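Local coordinates for protein alpha-fucosidase (Bifidobacterium bifidum, PDB 2EAB) that probably cleaves alpha-1,2-linked L-fucose from glycans, this chain being the calcium-binding catalytic part of a larger, probably membrane-anchored protein, at residues Arg69-Trp80 / Gly134-Asp145. Numbering follows the deposited sequence.
Sequences RERVTFNEETLW and GNYLNWGDIYLD. With CA (calcium ion), chain C.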
loop_
_atom_site.group_PDB
_atom_site.type_symbol
_atom_site.label_atom_id
_atom_site.label_comp_id
_atom_site.label_asym_id
_atom_site.label_seq_id
_atom_site.Cartn_x
_atom_site.Cartn_y
_atom_site.Cartn_z
ATOM N N ARG A 69 -3.095 32.088 11.972
ATOM C CA ARG A 69 -3.362 31.730 10.582
ATOM C C ARG A 69 -3.350 30.214 10.450
ATOM O O ARG A 69 -2.347 29.602 10.071
ATOM C CB ARG A 69 -2.389 32.409 9.610
ATOM C CG ARG A 69 -2.778 32.227 8.144
ATOM C CD ARG A 69 -2.122 33.267 7.254
ATOM N NE ARG A 69 -2.151 32.892 5.839
ATOM C CZ ARG A 69 -3.154 33.145 5.000
ATOM N NH1 ARG A 69 -4.251 33.771 5.414
ATOM N NH2 ARG A 69 -3.060 32.762 3.732
ATOM N N GLU A 70 -4.484 29.624 10.804
ATOM C CA GLU A 70 -4.657 28.186 10.728
ATOM C C GLU A 70 -4.621 27.722 9.275
ATOM O O GLU A 70 -5.062 28.434 8.366
ATOM C CB GLU A 70 -5.956 27.773 11.423
ATOM C CG GLU A 70 -6.365 26.308 11.252
ATOM C CD GLU A 70 -5.437 25.304 11.941
ATOM O OE1 GLU A 70 -4.222 25.297 11.657
ATOM O OE2 GLU A 70 -5.943 24.497 12.753
ATOM N N ARG A 71 -4.087 26.522 9.079
ATOM C CA ARG A 71 -3.873 25.959 7.758
ATOM C C ARG A 71 -4.226 24.478 7.763
ATOM O O ARG A 71 -3.796 23.730 8.648
ATOM C CB ARG A 71 -2.411 26.148 7.352
ATOM C CG ARG A 71 -2.070 25.676 5.951
ATOM C CD ARG A 71 -0.606 25.910 5.663
ATOM N NE ARG A 71 -0.227 25.358 4.364
ATOM C CZ ARG A 71 0.994 25.413 3.838
ATOM N NH1 ARG A 71 1.995 25.997 4.491
ATOM N NH2 ARG A 71 1.219 24.875 2.646
ATOM N N VAL A 72 -5.024 24.078 6.777
ATOM C CA VAL A 72 -5.264 22.670 6.479
ATOM C C VAL A 72 -4.887 22.448 5.021
ATOM O O VAL A 72 -5.568 22.921 4.112
ATOM C CB VAL A 72 -6.735 22.262 6.722
ATOM C CG1 VAL A 72 -6.941 20.780 6.415
ATOM C CG2 VAL A 72 -7.156 22.587 8.151
ATOM N N THR A 73 -3.780 21.752 4.803
ATOM C CA THR A 73 -3.338 21.434 3.452
ATOM C C THR A 73 -4.339 20.449 2.845
ATOM O O THR A 73 -4.765 19.503 3.516
ATOM C CB THR A 73 -1.894 20.915 3.480
ATOM O OG1 THR A 73 -1.039 21.953 3.985
ATOM C CG2 THR A 73 -1.418 20.499 2.096
ATOM N N PHE A 74 -4.728 20.688 1.597
ATOM C CA PHE A 74 -5.886 20.022 1.008
ATOM C C PHE A 74 -5.538 19.203 -0.227
ATOM O O PHE A 74 -4.747 19.645 -1.071
ATOM C CB PHE A 74 -6.962 21.062 0.664
ATOM C CG PHE A 74 -8.268 20.461 0.232
ATOM C CD1 PHE A 74 -9.207 20.051 1.171
ATOM C CD2 PHE A 74 -8.551 20.284 -1.118
ATOM C CE1 PHE A 74 -10.414 19.486 0.772
ATOM C CE2 PHE A 74 -9.754 19.714 -1.524
ATOM C CZ PHE A 74 -10.687 19.313 -0.573
ATOM N N ASN A 75 -6.154 18.022 -0.322
ATOM C CA ASN A 75 -5.975 17.107 -1.444
ATOM C C ASN A 75 -7.292 16.519 -1.915
ATOM O O ASN A 75 -8.218 16.302 -1.120
ATOM C CB ASN A 75 -5.095 15.923 -1.037
ATOM C CG ASN A 75 -3.624 16.262 -0.993
ATOM O OD1 ASN A 75 -2.956 16.338 -2.032
ATOM N ND2 ASN A 75 -3.103 16.436 0.200
ATOM N N GLU A 76 -7.354 16.223 -3.208
ATOM C CA GLU A 76 -8.354 15.304 -3.748
ATOM C C GLU A 76 -7.623 14.294 -4.639
ATOM O O GLU A 76 -6.769 14.669 -5.456
ATOM C CB GLU A 76 -9.453 16.047 -4.514
ATOM C CG GLU A 76 -10.778 15.278 -4.624
ATOM C CD GLU A 76 -10.883 14.362 -5.835
ATOM O OE1 GLU A 76 -11.885 13.604 -5.910
ATOM O OE2 GLU A 76 -9.986 14.406 -6.707
ATOM N N GLU A 77 -7.988 13.023 -4.488
ATOM C CA GLU A 77 -7.233 11.891 -5.043
ATOM C C GLU A 77 -7.064 11.897 -6.562
ATOM O O GLU A 77 -6.141 11.264 -7.073
ATOM C CB GLU A 77 -7.879 10.566 -4.621
ATOM C CG GLU A 77 -9.312 10.434 -5.128
ATOM C CD GLU A 77 -9.895 9.039 -5.072
ATOM O OE1 GLU A 77 -11.124 8.948 -5.285
ATOM O OE2 GLU A 77 -9.158 8.053 -4.842
ATOM N N THR A 78 -7.962 12.569 -7.278
ATOM C CA THR A 78 -7.925 12.529 -8.741
ATOM C C THR A 78 -7.266 13.738 -9.396
ATOM O O THR A 78 -7.288 13.849 -10.624
ATOM C CB THR A 78 -9.330 12.319 -9.373
ATOM O OG1 THR A 78 -10.146 13.482 -9.169
ATOM C CG2 THR A 78 -10.027 11.095 -8.785
ATOM N N LEU A 79 -6.671 14.632 -8.602
ATOM C CA LEU A 79 -6.036 15.822 -9.171
ATOM C C LEU A 79 -4.665 15.448 -9.716
ATOM O O LEU A 79 -3.636 15.596 -9.055
ATOM C CB LEU A 79 -5.966 16.975 -8.165
ATOM C CG LEU A 79 -5.719 18.339 -8.827
ATOM C CD1 LEU A 79 -6.959 18.828 -9.578
ATOM C CD2 LEU A 79 -5.287 19.364 -7.809
ATOM N N TRP A 80 -4.695 14.950 -10.949
ATOM C CA TRP A 80 -3.555 14.362 -11.629
ATOM C C TRP A 80 -3.339 15.052 -12.973
ATOM O O TRP A 80 -4.261 15.129 -13.785
ATOM C CB TRP A 80 -3.858 12.881 -11.891
ATOM C CG TRP A 80 -3.301 11.913 -10.894
ATOM C CD1 TRP A 80 -3.881 11.457 -9.740
ATOM C CD2 TRP A 80 -2.049 11.247 -11.006
ATOM N NE1 TRP A 80 -3.041 10.546 -9.125
ATOM C CE2 TRP A 80 -1.910 10.403 -9.886
ATOM C CE3 TRP A 80 -1.026 11.280 -11.963
ATOM C CZ2 TRP A 80 -0.775 9.607 -9.689
ATOM C CZ3 TRP A 80 0.093 10.495 -11.771
ATOM C CH2 TRP A 80 0.211 9.672 -10.640
ATOM N N GLY A 134 2.793 13.071 -16.296
ATOM C CA GLY A 134 2.130 13.814 -15.241
ATOM C C GLY A 134 2.492 13.302 -13.864
ATOM O O GLY A 134 3.472 12.582 -13.688
ATOM N N ASN A 135 1.704 13.724 -12.883
ATOM C CA ASN A 135 1.920 13.391 -11.484
ATOM C C ASN A 135 0.719 13.813 -10.656
ATOM O O ASN A 135 -0.192 14.473 -11.163
ATOM C CB ASN A 135 3.243 13.979 -10.945
ATOM C CG ASN A 135 3.285 15.515 -10.918
ATOM O OD1 ASN A 135 2.446 16.221 -11.488
ATOM N ND2 ASN A 135 4.299 16.031 -10.242
ATOM N N TYR A 136 0.709 13.390 -9.399
ATOM C CA TYR A 136 -0.298 13.792 -8.434
ATOM C C TYR A 136 0.027 15.179 -7.901
ATOM O O TYR A 136 1.179 15.452 -7.563
ATOM C CB TYR A 136 -0.276 12.808 -7.275
ATOM C CG TYR A 136 -1.351 13.012 -6.230
ATOM C CD1 TYR A 136 -2.695 13.023 -6.581
ATOM C CD2 TYR A 136 -1.023 13.142 -4.882
ATOM C CE1 TYR A 136 -3.687 13.169 -5.619
ATOM C CE2 TYR A 136 -2.007 13.299 -3.908
ATOM C CZ TYR A 136 -3.335 13.306 -4.287
ATOM O OH TYR A 136 -4.325 13.432 -3.341
ATOM N N LEU A 137 -0.992 16.032 -7.809
ATOM C CA LEU A 137 -0.834 17.409 -7.337
ATOM C C LEU A 137 -1.426 17.632 -5.961
ATOM O O LEU A 137 -2.560 17.218 -5.702
ATOM C CB LEU A 137 -1.578 18.376 -8.260
ATOM C CG LEU A 137 -1.193 18.516 -9.727
ATOM C CD1 LEU A 137 -2.115 19.485 -10.434
ATOM C CD2 LEU A 137 0.230 18.948 -9.876
ATOM N N ASN A 138 -0.701 18.348 -5.101
ATOM C CA ASN A 138 -1.358 19.022 -3.989
ATOM C C ASN A 138 -2.418 19.945 -4.585
ATOM O O ASN A 138 -2.127 20.706 -5.509
ATOM C CB ASN A 138 -0.371 19.838 -3.160
ATOM C CG ASN A 138 -1.069 20.822 -2.240
ATOM O OD1 ASN A 138 -1.743 20.432 -1.279
ATOM N ND2 ASN A 138 -0.943 22.102 -2.545
ATOM N N TRP A 139 -3.640 19.876 -4.067
ATOM C CA TRP A 139 -4.720 20.726 -4.557
ATOM C C TRP A 139 -4.460 22.172 -4.135
ATOM O O TRP A 139 -4.423 23.083 -4.975
ATOM C CB TRP A 139 -6.067 20.226 -4.033
ATOM C CG TRP A 139 -7.270 20.977 -4.524
ATOM C CD1 TRP A 139 -7.583 22.287 -4.285
ATOM C CD2 TRP A 139 -8.342 20.445 -5.305
ATOM N NE1 TRP A 139 -8.777 22.603 -4.884
ATOM C CE2 TRP A 139 -9.263 21.494 -5.519
ATOM C CE3 TRP A 139 -8.607 19.186 -5.858
ATOM C CZ2 TRP A 139 -10.438 21.319 -6.252
ATOM C CZ3 TRP A 139 -9.775 19.013 -6.585
ATOM C CH2 TRP A 139 -10.675 20.076 -6.777
ATOM N N GLY A 140 -4.261 22.370 -2.836
ATOM C CA GLY A 140 -3.982 23.685 -2.278
ATOM C C GLY A 140 -4.069 23.627 -0.772
ATOM O O GLY A 140 -3.637 22.645 -0.152
ATOM N N ASP A 141 -4.631 24.680 -0.188
ATOM C CA ASP A 141 -4.791 24.782 1.259
ATOM C C ASP A 141 -6.094 25.472 1.614
ATOM O O ASP A 141 -6.611 26.271 0.837
ATOM C CB ASP A 141 -3.648 25.587 1.886
ATOM C CG ASP A 141 -2.282 25.007 1.591
ATOM O OD1 ASP A 141 -1.786 24.211 2.414
ATOM O OD2 ASP A 141 -1.706 25.358 0.538
ATOM N N ILE A 142 -6.617 25.141 2.792
ATOM C CA ILE A 142 -7.657 25.920 3.449
ATOM C C ILE A 142 -6.970 26.755 4.526
ATOM O O ILE A 142 -6.270 26.211 5.383
ATOM C CB ILE A 142 -8.727 25.014 4.106
ATOM C CG1 ILE A 142 -9.352 24.079 3.062
ATOM C CG2 ILE A 142 -9.805 25.859 4.808
ATOM C CD1 ILE A 142 -10.137 22.919 3.650
ATOM N N TYR A 143 -7.145 28.074 4.458
ATOM C CA TYR A 143 -6.643 28.973 5.501
ATOM C C TYR A 143 -7.782 29.556 6.318
ATOM O O TYR A 143 -8.774 30.027 5.766
ATOM C CB TYR A 143 -5.799 30.102 4.911
ATOM C CG TYR A 143 -4.398 29.694 4.520
ATOM C CD1 TYR A 143 -3.396 29.560 5.480
ATOM C CD2 TYR A 143 -4.069 29.446 3.189
ATOM C CE1 TYR A 143 -2.104 29.195 5.123
ATOM C CE2 TYR A 143 -2.775 29.075 2.823
ATOM C CZ TYR A 143 -1.802 28.951 3.795
ATOM O OH TYR A 143 -0.521 28.591 3.451
ATOM N N LEU A 144 -7.626 29.498 7.638
ATOM C CA LEU A 144 -8.575 30.089 8.573
ATOM C C LEU A 144 -7.814 31.118 9.397
ATOM O O LEU A 144 -7.119 30.773 10.350
ATOM C CB LEU A 144 -9.207 29.013 9.468
ATOM C CG LEU A 144 -9.877 27.819 8.775
ATOM C CD1 LEU A 144 -10.225 26.724 9.772
ATOM C CD2 LEU A 144 -11.112 28.246 8.009
ATOM N N ASP A 145 -7.922 32.381 8.990
ATOM C CA ASP A 145 -7.109 33.447 9.570
ATOM C C ASP A 145 -7.888 34.193 10.648
ATOM O O ASP A 145 -8.831 34.927 10.356
ATOM C CB ASP A 145 -6.602 34.407 8.479
ATOM C CG ASP A 145 -5.558 35.394 8.992
ATOM O OD1 ASP A 145 -5.292 35.438 10.212
ATOM O OD2 ASP A 145 -4.996 36.142 8.163
HETATM CA CA CA C . -7.515 7.179 -2.920
HETATM O O HOH W 1 -4.749 16.445 -4.485
#
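F74 sets an edge against the face of W139 in a T-shaped pair, the planes 87° apart and F74 CD2 3.7 Å from W139 CG. F74 CD1 touches I142 CD1 at 3.9 Å, while L79 CD2 and E76 CB fill in against the benzo end of the indole. F74, I142 and L144 pack on strands 190-197 and 273-282, and W139 on the latter, so the pair of strands contributes one layer of the beta-sandwich of the N-terminal, family 65-like domain. Strands 69-76 and 140-145 run antiparallel there, and a classic beta bulge, W139 and G140 opposite F74, ends their regular ladder; beyond it, E77 OE2 joins the S386 and L393 carbonyl oxygens on calcium, and its OE1 accepts from Q392 N. On the opposite face the pairing turns polar. R71, fully extended with CG anti to its N (chi1 -176°), makes a salt bridge to D141, gripping OD1 side-on from above the carboxylate plane with NE (2.7 Å) and NH2 (3.1 Å); NH1 reaches D43 in a second one. T73 OG1 also donates to D141 OD1. A leucine in place of R71 would probably leave both carboxylates without this cation. Farther out, the R69 guanidinium stacks over the Y143 ring face, a cation-pi contact with planes 13° apart, NH1 making a long salt bridge to D145 OD2 (3.7 Å).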